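TAU class glutathione s-transferase (Mangifera indica, PDB 5G5F) probably catalyses the conjugation of glutathione to electrophilic compounds, as a plant tau class transferase. Local coordinates at residues Leu9-Ser14 and Glu36-Lys41; Leu24-Val29 and Pro83-Ser88; Lys47-His52 and Pro64-Leu69; Trp169-Glu174 and Pro208-Leu213. All coordinates share one frame; numbering follows the deposited sequence.

Contact 1. Residues Leu9-Ser14 and Glu36-Lys41. With GSH (glutathione), chain B.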
loop_
_atom_site.group_PDB
_atom_site.type_symbol
_atom_site.label_atom_id
_atom_site.label_comp_id
_atom_site.label_asym_id
_atom_site.label_seq_id
_atom_site.Cartn_x
_atom_site.Cartn_y
_atom_site.Cartn_z
ATOM N N LEU A 9 11.805 -11.491 10.863
ATOM C CA LEU A 9 13.049 -10.861 10.437
ATOM C C LEU A 9 12.916 -9.350 10.546
ATOM O O LEU A 9 12.046 -8.760 9.913
ATOM C CB LEU A 9 13.399 -11.251 8.999
ATOM C CG LEU A 9 13.585 -12.735 8.685
ATOM C CD1 LEU A 9 14.189 -12.914 7.300
ATOM C CD2 LEU A 9 14.444 -13.403 9.741
ATOM N N GLY A 10 13.772 -8.721 11.343
ATOM C CA GLY A 10 13.709 -7.280 11.479
ATOM C C GLY A 10 14.878 -6.633 12.195
ATOM O O GLY A 10 15.967 -7.197 12.282
ATOM N N ALA A 11 14.637 -5.426 12.692
ATOM C CA ALA A 11 15.615 -4.692 13.481
ATOM C C ALA A 11 14.881 -3.922 14.568
ATOM O O ALA A 11 13.806 -3.373 14.327
ATOM C CB ALA A 11 16.426 -3.752 12.605
ATOM N N TRP A 12 15.465 -3.879 15.760
ATOM C CA TRP A 12 14.806 -3.271 16.912
ATOM C C TRP A 12 14.399 -1.791 16.747
ATOM O O TRP A 12 13.388 -1.380 17.316
ATOM C CB TRP A 12 15.692 -3.427 18.159
ATOM C CG TRP A 12 16.879 -2.526 18.181
ATOM C CD1 TRP A 12 18.139 -2.815 17.746
ATOM C CD2 TRP A 12 16.918 -1.175 18.656
ATOM N NE1 TRP A 12 18.961 -1.727 17.921
ATOM C CE2 TRP A 12 18.233 -0.708 18.478
ATOM C CE3 TRP A 12 15.965 -0.315 19.213
ATOM C CZ2 TRP A 12 18.620 0.579 18.836
ATOM C CZ3 TRP A 12 16.353 0.962 19.568
ATOM C CH2 TRP A 12 17.669 1.397 19.382
ATOM N N PRO A 13 15.163 -0.975 15.984
ATOM C CA PRO A 13 14.684 0.411 15.954
ATOM C C PRO A 13 13.691 0.689 14.829
ATOM O O PRO A 13 13.249 1.827 14.667
ATOM C CB PRO A 13 15.969 1.204 15.741
ATOM C CG PRO A 13 16.778 0.320 14.866
ATOM C CD PRO A 13 16.457 -1.101 15.280
ATOM N N SER A 14 13.351 -0.338 14.060
ATOM C CA SER A 14 12.447 -0.174 12.927
ATOM C C SER A 14 10.993 -0.040 13.370
ATOM O O SER A 14 10.477 -0.898 14.086
ATOM C CB SER A 14 12.591 -1.350 11.966
ATOM O OG SER A 14 11.563 -1.335 10.991
ATOM N N GLU A 36 18.448 -7.771 12.264
ATOM C CA GLU A 36 19.273 -7.424 11.115
ATOM C C GLU A 36 20.380 -6.458 11.520
ATOM O O GLU A 36 20.111 -5.407 12.097
ATOM C CB GLU A 36 18.415 -6.805 10.007
ATOM C CG GLU A 36 17.585 -7.806 9.229
ATOM C CD GLU A 36 18.440 -8.718 8.378
ATOM O OE1 GLU A 36 19.483 -8.251 7.871
ATOM O OE2 GLU A 36 18.074 -9.902 8.217
ATOM N N THR A 37 21.626 -6.823 11.238
ATOM C CA THR A 37 22.727 -5.894 11.442
ATOM C C THR A 37 22.693 -4.843 10.340
ATOM O O THR A 37 23.008 -5.109 9.181
ATOM C CB THR A 37 24.097 -6.618 11.502
ATOM O OG1 THR A 37 25.152 -5.661 11.658
ATOM C CG2 THR A 37 24.335 -7.500 10.280
ATOM N N LEU A 38 22.265 -3.643 10.714
ATOM C CA LEU A 38 22.054 -2.578 9.746
ATOM C C LEU A 38 23.377 -2.059 9.206
ATOM O O LEU A 38 24.294 -1.744 9.964
ATOM C CB LEU A 38 21.233 -1.443 10.363
ATOM C CG LEU A 38 19.802 -1.884 10.696
ATOM C CD1 LEU A 38 18.982 -0.792 11.385
ATOM C CD2 LEU A 38 19.099 -2.383 9.440
ATOM N N GLY A 39 23.453 -1.970 7.884
ATOM C CA GLY A 39 24.701 -1.723 7.192
ATOM C C GLY A 39 24.928 -2.846 6.197
ATOM O O GLY A 39 25.558 -2.655 5.158
ATOM N N SER A 40 24.403 -4.023 6.526
ATOM C CA SER A 40 24.455 -5.181 5.638
ATOM C C SER A 40 23.155 -5.974 5.739
ATOM O O SER A 40 22.361 -5.763 6.653
ATOM C CB SER A 40 25.656 -6.071 5.973
ATOM O OG SER A 40 25.624 -6.490 7.327
ATOM N N LYS A 41 22.932 -6.880 4.794
ATOM C CA LYS A 41 21.700 -7.658 4.783
ATOM C C LYS A 41 21.981 -9.151 4.897
ATOM O O LYS A 41 22.778 -9.704 4.138
ATOM C CB LYS A 41 20.895 -7.361 3.516
ATOM C CG LYS A 41 20.345 -5.944 3.474
ATOM C CD LYS A 41 19.405 -5.733 2.302
ATOM C CE LYS A 41 18.832 -4.324 2.319
ATOM N NZ LYS A 41 19.319 -3.500 1.181
HETATM N N1 GSH B . 7.040 -0.747 3.098
HETATM C CA1 GSH B . 7.896 -1.471 3.965
HETATM C C1 GSH B . 7.112 -2.084 5.111
HETATM O O11 GSH B . 7.474 -3.191 5.593
HETATM O O12 GSH B . 6.092 -1.494 5.592
HETATM C CB1 GSH B . 8.988 -0.573 4.527
HETATM C CG1 GSH B . 10.158 -1.442 4.993
HETATM C CD1 GSH B . 11.355 -0.593 5.370
HETATM O OE1 GSH B . 11.648 0.376 4.708
HETATM N N2 GSH B . 12.182 -0.920 6.526
HETATM C CA2 GSH B . 13.324 -0.048 6.747
HETATM C C2 GSH B . 14.574 -0.833 6.412
HETATM O O2 GSH B . 15.508 -0.905 7.187
HETATM C CB2 GSH B . 13.435 0.459 8.094
HETATM S SG2 GSH B . 11.945 0.215 8.983
HETATM N N3 GSH B . 14.558 -1.498 5.141
HETATM C CA3 GSH B . 15.685 -2.244 4.715
HETATM C C3 GSH B . 16.097 -1.222 3.696
HETATM O O31 GSH B . 15.493 -0.130 3.654
HETATM O O32 GSH B . 17.010 -1.420 2.869
#
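L38 lays its CD1 methyl against A11 and P13, bridging the loop after strand 32-35 to the turn that follows strand 6-10. CD1 lies 4.1 Å from A11 CB, which is directed toward the loop, and 4.3 Å from P13 CG on the flank of the proline ring. Its own first torsion (chi1 -66°) leaves CG anti to the carbonyl carbon, which carries the branched end across to them. Alanine suits the near side because its single methyl fits between E36 O and the L38 methyl, while proline offers a rigid apolar surface. E36 lays CB and CG on the G10 carbonyl oxygen, CB at 3.4 Å from G10 O, and the chain then bends at chi2 to take the carboxylate off to S42 OG. The E36 N to G10 O hydrogen bond is modelled very short, so its length is doubtful.

The type I turn from A11 to S14 delivers S14 to the N-cap of helix 15-26, where OG caps V17 N and lies close to the glutathione sulfur SG2. This is consistent with the serine that assists the thiol in tau class enzymes. K41 brings CE and NZ each to 3.5 Å from glutathione O32, its amine suited to that carboxylate. Helix 43-48 covers L9 and E36 through L44 and L45, F216 of helix 210-219 touches P13 and L38, and G10 pairs with L34 of the parallel strand 32-35.

Contact 2. Residues Leu24-Val29 and Pro83-Ser88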
loop_
_atom_site.group_PDB
_atom_site.type_symbol
_atom_site.label_atom_id
_atom_site.label_comp_id
_atom_site.label_asym_id
_atom_site.label_seq_id
_atom_site.Cartn_x
_atom_site.Cartn_y
_atom_site.Cartn_z
ATOM N N LEU A 24 1.524 -9.193 16.879
ATOM C CA LEU A 24 1.763 -10.533 17.402
ATOM C C LEU A 24 1.450 -10.602 18.893
ATOM O O LEU A 24 0.871 -11.580 19.369
ATOM C CB LEU A 24 3.208 -10.961 17.140
ATOM C CG LEU A 24 3.542 -11.308 15.688
ATOM C CD1 LEU A 24 5.039 -11.473 15.497
ATOM C CD2 LEU A 24 2.809 -12.570 15.261
ATOM N N ASN A 25 1.827 -9.556 19.624
ATOM C CA ASN A 25 1.556 -9.484 21.057
ATOM C C ASN A 25 0.062 -9.457 21.357
ATOM O O ASN A 25 -0.406 -10.139 22.268
ATOM C CB ASN A 25 2.231 -8.255 21.671
ATOM C CG ASN A 25 3.743 -8.374 21.702
ATOM O OD1 ASN A 25 4.295 -9.465 21.562
ATOM N ND2 ASN A 25 4.420 -7.246 21.887
ATOM N N VAL A 26 -0.678 -8.661 20.588
ATOM C CA VAL A 26 -2.127 -8.568 20.734
ATOM C C VAL A 26 -2.775 -9.940 20.578
ATOM O O VAL A 26 -3.693 -10.299 21.317
ATOM C CB VAL A 26 -2.740 -7.597 19.700
ATOM C CG1 VAL A 26 -4.259 -7.660 19.739
ATOM C CG2 VAL A 26 -2.255 -6.178 19.947
ATOM N N LYS A 27 -2.272 -10.710 19.622
ATOM C CA LYS A 27 -2.800 -12.036 19.338
ATOM C C LYS A 27 -2.224 -13.100 20.271
ATOM O O LYS A 27 -2.601 -14.269 20.188
ATOM C CB LYS A 27 -2.511 -12.414 17.886
ATOM C CG LYS A 27 -3.741 -12.519 17.009
ATOM C CD LYS A 27 -4.408 -11.175 16.801
ATOM C CE LYS A 27 -5.175 -11.163 15.492
ATOM N NZ LYS A 27 -6.648 -11.177 15.697
ATOM N N SER A 28 -1.316 -12.685 21.152
ATOM C CA SER A 28 -0.585 -13.603 22.026
ATOM C C SER A 28 0.106 -14.702 21.224
ATOM O O SER A 28 0.144 -15.860 21.643
ATOM C CB SER A 28 -1.512 -14.227 23.074
ATOM O OG SER A 28 -1.955 -13.260 24.009
ATOM N N VAL A 29 0.640 -14.335 20.065
ATOM C CA VAL A 29 1.389 -15.273 19.240
ATOM C C VAL A 29 2.875 -15.159 19.547
ATOM O O VAL A 29 3.472 -14.096 19.374
ATOM C CB VAL A 29 1.157 -15.026 17.736
ATOM C CG1 VAL A 29 2.131 -15.851 16.905
ATOM C CG2 VAL A 29 -0.281 -15.341 17.359
ATOM N N PRO A 83 -8.402 -11.138 19.361
ATOM C CA PRO A 83 -8.856 -9.752 19.223
ATOM C C PRO A 83 -8.584 -9.199 17.832
ATOM O O PRO A 83 -7.456 -9.273 17.344
ATOM C CB PRO A 83 -8.032 -9.011 20.276
ATOM C CG PRO A 83 -7.800 -10.028 21.330
ATOM C CD PRO A 83 -7.660 -11.344 20.616
ATOM N N SER A 84 -9.620 -8.659 17.202
ATOM C CA SER A 84 -9.514 -8.157 15.839
ATOM C C SER A 84 -8.637 -6.911 15.764
ATOM O O SER A 84 -8.755 -6.005 16.589
ATOM C CB SER A 84 -10.903 -7.861 15.277
ATOM O OG SER A 84 -11.648 -9.056 15.121
ATOM N N ILE A 85 -7.758 -6.880 14.768
ATOM C CA ILE A 85 -6.859 -5.753 14.551
ATOM C C ILE A 85 -7.473 -4.765 13.558
ATOM O O ILE A 85 -7.143 -3.583 13.555
ATOM C CB ILE A 85 -5.482 -6.233 14.037
ATOM C CG1 ILE A 85 -4.850 -7.199 15.040
ATOM C CG2 ILE A 85 -4.540 -5.063 13.794
ATOM C CD1 ILE A 85 -4.414 -6.533 16.325
ATOM N N LEU A 86 -8.378 -5.262 12.722
ATOM C CA LEU A 86 -9.040 -4.435 11.719
ATOM C C LEU A 86 -10.491 -4.175 12.116
ATOM O O LEU A 86 -11.078 -4.969 12.850
ATOM C CB LEU A 86 -8.960 -5.112 10.349
ATOM C CG LEU A 86 -7.692 -4.779 9.562
ATOM C CD1 LEU A 86 -7.256 -5.961 8.728
ATOM C CD2 LEU A 86 -7.918 -3.562 8.680
ATOM N N PRO A 87 -11.072 -3.057 11.644
ATOM C CA PRO A 87 -12.473 -2.788 11.982
ATOM C C PRO A 87 -13.388 -3.809 11.323
ATOM O O PRO A 87 -13.008 -4.392 10.309
ATOM C CB PRO A 87 -12.725 -1.383 11.416
ATOM C CG PRO A 87 -11.392 -0.864 10.972
ATOM C CD PRO A 87 -10.539 -2.058 10.703
ATOM N N SER A 88 -14.569 -4.026 11.889
ATOM C CA SER A 88 -15.508 -4.982 11.320
ATOM C C SER A 88 -16.196 -4.405 10.086
ATOM O O SER A 88 -16.453 -5.117 9.116
ATOM C CB SER A 88 -16.549 -5.399 12.361
ATOM O OG SER A 88 -17.320 -4.288 12.783
#
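K27 NZ is gripped by three oxygens: P83 O at 2.6 Å, the carboxylate of D76 in a salt bridge, and the carbonyl of W79. The ammonium stands above the plane of the P83 carbonyl, 55° out of it, and not on a lone pair. It gets there by an uncommon route: chi1 is -113°, off the usual staggered positions, and further bends at chi2 and chi4 bring the amine to the loop. Along the way CE crosses I85 obliquely, 4.0 Å from its CG1, so the methylenes serve as apolar surface and only the end is polar.

Beside the lysine, V26 and I85 reach toward each other tip to tip, CG1 to CD1 at 3.6 Å. A chi1 of 172° sets V26 CG1 opposite the backbone N, and the side chain also slides past P83, whose CB lies 4.0 Å from the same CG1. Valine and isoleucine supply the apolar methyls that meet here, and the proline ring stiffens the loop opposite. Helix 15-26 ends here in a Schellman motif, with V29 N bonded to L24 O at 2.9 Å and S28 taking positive phi.

D76 of helix 68-78 also accepts from I85 N, so one carboxylate serves both the lysine and the loop. Burying the amine among an anion and two carbonyls would probably favour its charged form, and ties the end of helix 15-26 to the loop leading into helix 90-115.

Contact 3. Residues Lys47-His52 and Pro64-Leu69. With GSH (glutathione), chain B.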
loop_
_atom_site.group_PDB
_atom_site.type_symbol
_atom_site.label_atom_id
_atom_site.label_comp_id
_atom_site.label_asym_id
_atom_site.label_seq_id
_atom_site.Cartn_x
_atom_site.Cartn_y
_atom_site.Cartn_z
ATOM N N LYS A 47 17.041 -14.321 0.998
ATOM C CA LYS A 47 16.212 -15.445 0.571
ATOM C C LYS A 47 14.731 -15.149 0.785
ATOM O O LYS A 47 13.900 -15.432 -0.078
ATOM C CB LYS A 47 16.580 -16.726 1.328
ATOM C CG LYS A 47 17.943 -17.324 1.014
ATOM C CD LYS A 47 18.147 -18.604 1.820
ATOM C CE LYS A 47 19.502 -19.239 1.557
ATOM N NZ LYS A 47 20.622 -18.329 1.920
ATOM N N SER A 48 14.412 -14.582 1.945
ATOM C CA SER A 48 13.024 -14.394 2.358
ATOM C C SER A 48 12.357 -13.209 1.673
ATOM O O SER A 48 11.142 -13.191 1.512
ATOM C CB SER A 48 12.939 -14.219 3.874
ATOM O OG SER A 48 13.464 -15.350 4.545
ATOM N N ASN A 49 13.147 -12.213 1.291
ATOM C CA ASN A 49 12.613 -11.059 0.577
ATOM C C ASN A 49 13.561 -10.618 -0.532
ATOM O O ASN A 49 14.231 -9.599 -0.409
ATOM C CB ASN A 49 12.351 -9.902 1.547
ATOM C CG ASN A 49 11.555 -8.772 0.913
ATOM O OD1 ASN A 49 11.118 -8.868 -0.234
ATOM N ND2 ASN A 49 11.358 -7.694 1.665
ATOM N N PRO A 50 13.621 -11.393 -1.624
ATOM C CA PRO A 50 14.526 -11.069 -2.732
ATOM C C PRO A 50 14.075 -9.836 -3.509
ATOM O O PRO A 50 14.899 -9.141 -4.105
ATOM C CB PRO A 50 14.458 -12.319 -3.612
ATOM C CG PRO A 50 13.111 -12.893 -3.335
ATOM C CD PRO A 50 12.840 -12.616 -1.884
ATOM N N VAL A 51 12.773 -9.570 -3.489
ATOM C CA VAL A 51 12.188 -8.487 -4.268
ATOM C C VAL A 51 12.532 -7.105 -3.714
ATOM O O VAL A 51 13.033 -6.245 -4.440
ATOM C CB VAL A 51 10.655 -8.631 -4.341
ATOM C CG1 VAL A 51 10.027 -7.360 -4.879
ATOM C CG2 VAL A 51 10.276 -9.833 -5.194
ATOM N N HIS A 52 12.262 -6.894 -2.431
ATOM C CA HIS A 52 12.478 -5.591 -1.810
ATOM C C HIS A 52 13.723 -5.565 -0.934
ATOM O O HIS A 52 14.317 -4.507 -0.725
ATOM C CB HIS A 52 11.260 -5.189 -0.976
ATOM C CG HIS A 52 10.041 -4.895 -1.791
ATOM N ND1 HIS A 52 8.822 -5.494 -1.548
ATOM C CD2 HIS A 52 9.847 -4.061 -2.839
ATOM C CE1 HIS A 52 7.934 -5.046 -2.416
ATOM N NE2 HIS A 52 8.529 -4.174 -3.210
ATOM N N PRO A 64 7.422 -16.923 3.745
ATOM C CA PRO A 64 7.634 -15.488 3.969
ATOM C C PRO A 64 6.382 -14.650 3.723
ATOM O O PRO A 64 5.638 -14.904 2.777
ATOM C CB PRO A 64 8.728 -15.127 2.953
ATOM C CG PRO A 64 9.283 -16.438 2.468
ATOM C CD PRO A 64 8.153 -17.407 2.565
ATOM N N ILE A 65 6.157 -13.663 4.585
ATOM C CA ILE A 65 5.137 -12.645 4.355
ATOM C C ILE A 65 5.792 -11.275 4.486
ATOM O O ILE A 65 6.323 -10.935 5.544
ATOM C CB ILE A 65 3.956 -12.758 5.341
ATOM C CG1 ILE A 65 3.240 -14.101 5.179
ATOM C CG2 ILE A 65 2.976 -11.616 5.127
ATOM C CD1 ILE A 65 3.684 -15.159 6.165
ATOM N N CYS A 66 5.765 -10.498 3.410
ATOM C CA CYS A 66 6.476 -9.224 3.375
ATOM C C CYS A 66 5.535 -8.024 3.445
ATOM O O CYS A 66 4.320 -8.170 3.289
ATOM C CB CYS A 66 7.340 -9.139 2.114
ATOM S SG CYS A 66 8.544 -10.482 1.952
ATOM N N GLU A 67 6.124 -6.850 3.676
ATOM C CA GLU A 67 5.405 -5.589 3.886
ATOM C C GLU A 67 4.607 -5.614 5.188
ATOM O O GLU A 67 3.704 -6.432 5.364
ATOM C CB GLU A 67 4.492 -5.267 2.699
ATOM C CG GLU A 67 5.238 -5.052 1.394
ATOM C CD GLU A 67 6.101 -3.804 1.418
ATOM O OE1 GLU A 67 5.663 -2.790 2.000
ATOM O OE2 GLU A 67 7.214 -3.836 0.850
ATOM N N SER A 68 4.954 -4.698 6.088
ATOM C CA SER A 68 4.412 -4.663 7.446
ATOM C C SER A 68 2.887 -4.608 7.504
ATOM O O SER A 68 2.270 -5.315 8.299
ATOM C CB SER A 68 4.990 -3.467 8.204
ATOM O OG SER A 68 4.726 -2.255 7.519
ATOM N N LEU A 69 2.285 -3.769 6.669
ATOM C CA LEU A 69 0.834 -3.613 6.670
ATOM C C LEU A 69 0.139 -4.864 6.143
ATOM O O LEU A 69 -0.974 -5.188 6.556
ATOM C CB LEU A 69 0.426 -2.390 5.848
ATOM C CG LEU A 69 0.732 -1.040 6.500
ATOM C CD1 LEU A 69 0.178 0.101 5.664
ATOM C CD2 LEU A 69 0.179 -0.988 7.919
HETATM N N1 GSH B . 7.040 -0.747 3.098
HETATM C CA1 GSH B . 7.896 -1.471 3.965
HETATM C C1 GSH B . 7.112 -2.084 5.111
HETATM O O11 GSH B . 7.474 -3.191 5.593
HETATM O O12 GSH B . 6.092 -1.494 5.592
HETATM C CB1 GSH B . 8.988 -0.573 4.527
HETATM C CG1 GSH B . 10.158 -1.442 4.993
HETATM C CD1 GSH B . 11.355 -0.593 5.370
HETATM O OE1 GSH B . 11.648 0.376 4.708
HETATM N N2 GSH B . 12.182 -0.920 6.526
HETATM C CA2 GSH B . 13.324 -0.048 6.747
HETATM C C2 GSH B . 14.574 -0.833 6.412
HETATM O O2 GSH B . 15.508 -0.905 7.187
HETATM C CB2 GSH B . 13.435 0.459 8.094
HETATM S SG2 GSH B . 11.945 0.215 8.983
HETATM N N3 GSH B . 14.558 -1.498 5.141
HETATM C CA3 GSH B . 15.685 -2.244 4.715
HETATM C C3 GSH B . 16.097 -1.222 3.696
HETATM O O31 GSH B . 15.493 -0.130 3.654
HETATM O O32 GSH B . 17.010 -1.420 2.869
HETATM O O HOH W 1 9.202 -6.363 1.977
#
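P64 and C66, on the last strand of the thioredoxin-like domain, pack tightly against the end of helix 43-48, next to the glutathione site. C66 SG nestles against the N49 side chain, 3.6 Å from CG and within 4.0 Å of every other atom beyond CA. P64 CB closes on S48 O at 3.4 Å. N49 is held for this role: OD1 accepts H52 N in an Asx motif, and ND2 donates to K54 O.

The H52 and E67 side is looser. Ring and carboxylate planes stand 78° apart, and ND1 to E67 OE2, at 3.3 Å, has too poor an angle for a hydrogen bond. One water joins N49 ND2 to E67 OE2 by weak bonds, and F98 of the second subunit meets the H52 ring.

E67, with positive phi before helix 68-78, turns OE1 to the glutathione amine N1 at 2.7 Å. The ligand's carboxylate rests at that helix's start, with S68 N donating to O11 at 3.0 Å.

Contact 4. Residues Trp169-Glu174 and Pro208-Leu213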
loop_
_atom_site.group_PDB
_atom_site.type_symbol
_atom_site.label_atom_id
_atom_site.label_comp_id
_atom_site.label_asym_id
_atom_site.label_seq_id
_atom_site.Cartn_x
_atom_site.Cartn_y
_atom_site.Cartn_z
ATOM N N TRP A 169 10.264 7.505 17.028
ATOM C CA TRP A 169 10.983 8.327 16.064
ATOM C C TRP A 169 10.434 9.747 16.033
ATOM O O TRP A 169 11.149 10.690 15.694
ATOM C CB TRP A 169 10.917 7.702 14.670
ATOM C CG TRP A 169 11.920 6.617 14.478
ATOM C CD1 TRP A 169 11.675 5.278 14.376
ATOM C CD2 TRP A 169 13.340 6.775 14.384
ATOM N NE1 TRP A 169 12.857 4.595 14.214
ATOM C CE2 TRP A 169 13.892 5.491 14.217
ATOM C CE3 TRP A 169 14.195 7.880 14.422
ATOM C CZ2 TRP A 169 15.263 5.281 14.086
ATOM C CZ3 TRP A 169 15.555 7.669 14.293
ATOM C CH2 TRP A 169 16.075 6.381 14.127
ATOM N N LEU A 170 9.162 9.897 16.388
ATOM C CA LEU A 170 8.563 11.219 16.486
ATOM C C LEU A 170 9.193 11.997 17.636
ATOM O O LEU A 170 9.559 13.161 17.479
ATOM C CB LEU A 170 7.048 11.120 16.676
ATOM C CG LEU A 170 6.307 12.458 16.746
ATOM C CD1 LEU A 170 6.631 13.326 15.535
ATOM C CD2 LEU A 170 4.805 12.240 16.869
ATOM N N ARG A 171 9.327 11.343 18.788
ATOM C CA ARG A 171 9.908 11.977 19.967
ATOM C C ARG A 171 11.390 12.283 19.765
ATOM O O ARG A 171 11.929 13.206 20.375
ATOM C CB ARG A 171 9.716 11.095 21.202
ATOM C CG ARG A 171 8.330 11.191 21.820
ATOM C CD ARG A 171 8.258 10.454 23.149
ATOM N NE ARG A 171 9.116 11.067 24.160
ATOM C CZ ARG A 171 9.771 10.389 25.098
ATOM N NH1 ARG A 171 9.671 9.068 25.157
ATOM N NH2 ARG A 171 10.530 11.032 25.974
ATOM N N VAL A 172 12.042 11.502 18.911
ATOM C CA VAL A 172 13.424 11.776 18.537
ATOM C C VAL A 172 13.482 13.058 17.717
ATOM O O VAL A 172 14.303 13.940 17.973
ATOM C CB VAL A 172 14.043 10.615 17.733
ATOM C CG1 VAL A 172 15.344 11.050 17.077
ATOM C CG2 VAL A 172 14.269 9.408 18.631
ATOM N N THR A 173 12.588 13.157 16.737
ATOM C CA THR A 173 12.511 14.327 15.871
ATOM C C THR A 173 12.170 15.584 16.671
ATOM O O THR A 173 12.663 16.670 16.374
ATOM C CB THR A 173 11.463 14.126 14.755
ATOM O OG1 THR A 173 11.765 12.931 14.024
ATOM C CG2 THR A 173 11.460 15.309 13.796
ATOM N N GLU A 174 11.336 15.425 17.695
ATOM C CA GLU A 174 10.928 16.550 18.534
ATOM C C GLU A 174 12.095 17.145 19.317
ATOM O O GLU A 174 12.265 18.365 19.357
ATOM C CB GLU A 174 9.821 16.120 19.501
ATOM C CG GLU A 174 8.491 15.809 18.831
ATOM C CD GLU A 174 7.421 15.388 19.819
ATOM O OE1 GLU A 174 7.777 14.859 20.894
ATOM O OE2 GLU A 174 6.225 15.586 19.521
ATOM N N PRO A 208 10.848 1.219 21.850
ATOM C CA PRO A 208 12.215 1.521 22.295
ATOM C C PRO A 208 12.323 2.834 23.061
ATOM O O PRO A 208 11.512 3.736 22.854
ATOM C CB PRO A 208 13.004 1.606 20.982
ATOM C CG PRO A 208 12.180 0.868 19.986
ATOM C CD PRO A 208 10.764 1.122 20.383
ATOM N N GLU A 209 13.318 2.930 23.938
ATOM C CA GLU A 209 13.591 4.170 24.654
ATOM C C GLU A 209 13.944 5.277 23.668
ATOM O O GLU A 209 14.527 5.019 22.616
ATOM C CB GLU A 209 14.724 3.975 25.662
ATOM C CG GLU A 209 14.307 3.274 26.940
ATOM C CD GLU A 209 15.491 2.920 27.815
ATOM O OE1 GLU A 209 16.520 3.625 27.744
ATOM O OE2 GLU A 209 15.392 1.939 28.579
ATOM N N THR A 210 13.590 6.509 24.016
ATOM C CA THR A 210 13.741 7.636 23.101
ATOM C C THR A 210 15.199 8.029 22.876
ATOM O O THR A 210 15.656 8.100 21.736
ATOM C CB THR A 210 12.967 8.863 23.606
ATOM O OG1 THR A 210 11.565 8.571 23.605
ATOM C CG2 THR A 210 13.224 10.062 22.707
ATOM N N GLU A 211 15.925 8.286 23.961
ATOM C CA GLU A 211 17.329 8.672 23.859
ATOM C C GLU A 211 18.150 7.525 23.278
ATOM O O GLU A 211 19.167 7.741 22.619
ATOM C CB GLU A 211 17.876 9.093 25.227
ATOM C CG GLU A 211 19.325 9.569 25.214
ATOM C CD GLU A 211 19.528 10.863 24.441
ATOM O OE1 GLU A 211 18.532 11.562 24.155
ATOM O OE2 GLU A 211 20.692 11.177 24.110
ATOM N N LYS A 212 17.688 6.304 23.523
ATOM C CA LYS A 212 18.288 5.115 22.936
ATOM C C LYS A 212 18.112 5.115 21.418
ATOM O O LYS A 212 19.043 4.804 20.675
ATOM C CB LYS A 212 17.669 3.862 23.554
ATOM C CG LYS A 212 17.968 2.575 22.826
ATOM C CD LYS A 212 17.100 1.458 23.370
ATOM C CE LYS A 212 17.502 0.125 22.789
ATOM N NZ LYS A 212 16.578 -0.959 23.222
ATOM N N LEU A 213 16.911 5.469 20.966
ATOM C CA LEU A 213 16.647 5.652 19.542
ATOM C C LEU A 213 17.471 6.810 18.995
ATOM O O LEU A 213 18.013 6.738 17.890
ATOM C CB LEU A 213 15.158 5.906 19.294
ATOM C CG LEU A 213 14.309 4.744 18.779
ATOM C CD1 LEU A 213 12.895 5.213 18.476
ATOM C CD2 LEU A 213 14.945 4.134 17.545
#
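L213 and W169 meet between helices 210-219 and 167-177, and the leucine can be followed outward. Its CB touches the V172 methyl CG2 at 3.7 Å, the two side chains crossing at about a right angle. Beyond it, chi1 of -102° lies away from the staggered positions and brings the fork of the leucine over one face of the indole. CD1 sits over the five-membered ring, 4.2 Å from its centroid and 3° off the normal, a CH-pi contact almost exactly over the face; it also lies 3.8 Å from W169 N. CD2 lies toward the six-membered half, 3.7 Å from CZ2. Both leucine branches thus meet the tryptophan, whose broad flat ring suits them, and NE1 donates to P13 O, which helps fix the ring's rotation.

One turn earlier, T210 fills the place nearest V172. Its carbonyl O lies 3.6 Å from V172 CG2, and its own CG2 methyl approaches R171 CB at 4.0 Å. R171 bends at chi3, and T210 lies over one face of its guanidinium. The hydroxyl is modelled too close to NH1, at an angle too poor for a hydrogen bond, so that approach is doubtful. Within the first helix W169 O accepts both T173 N and T173 OG1, from opposite faces of its plane.

Helix 210-219 packs on helix 167-177, whose W169 side chain lies about 7 Å from glutathione, in helix packing of the all-helical GST C-terminal domain.

From the N terminus, strand 6-10 leads through helix 15-26 to parallel strand 32-35, and contact 1 closes this beta-alpha-beta unit at its glutathione end. Contact 2 crosses it, opening at the end of the same helix and closing only after helix 68-78, in the loop toward helix 90-115. Nested within that larger loop, contact 3 joins helix 43-48 to strand 63-66 and touches contact 1 where L9 meets S48; both reach glutathione. Contact 4 follows in series, linking two late helices. It touches contact 1 through P13 and W12, the latter in a cation-pi pair with K212, thereby joining the helical part to the thioredoxin-like part. Contacts 2 and 4 lie on opposite sides of the chain's centre.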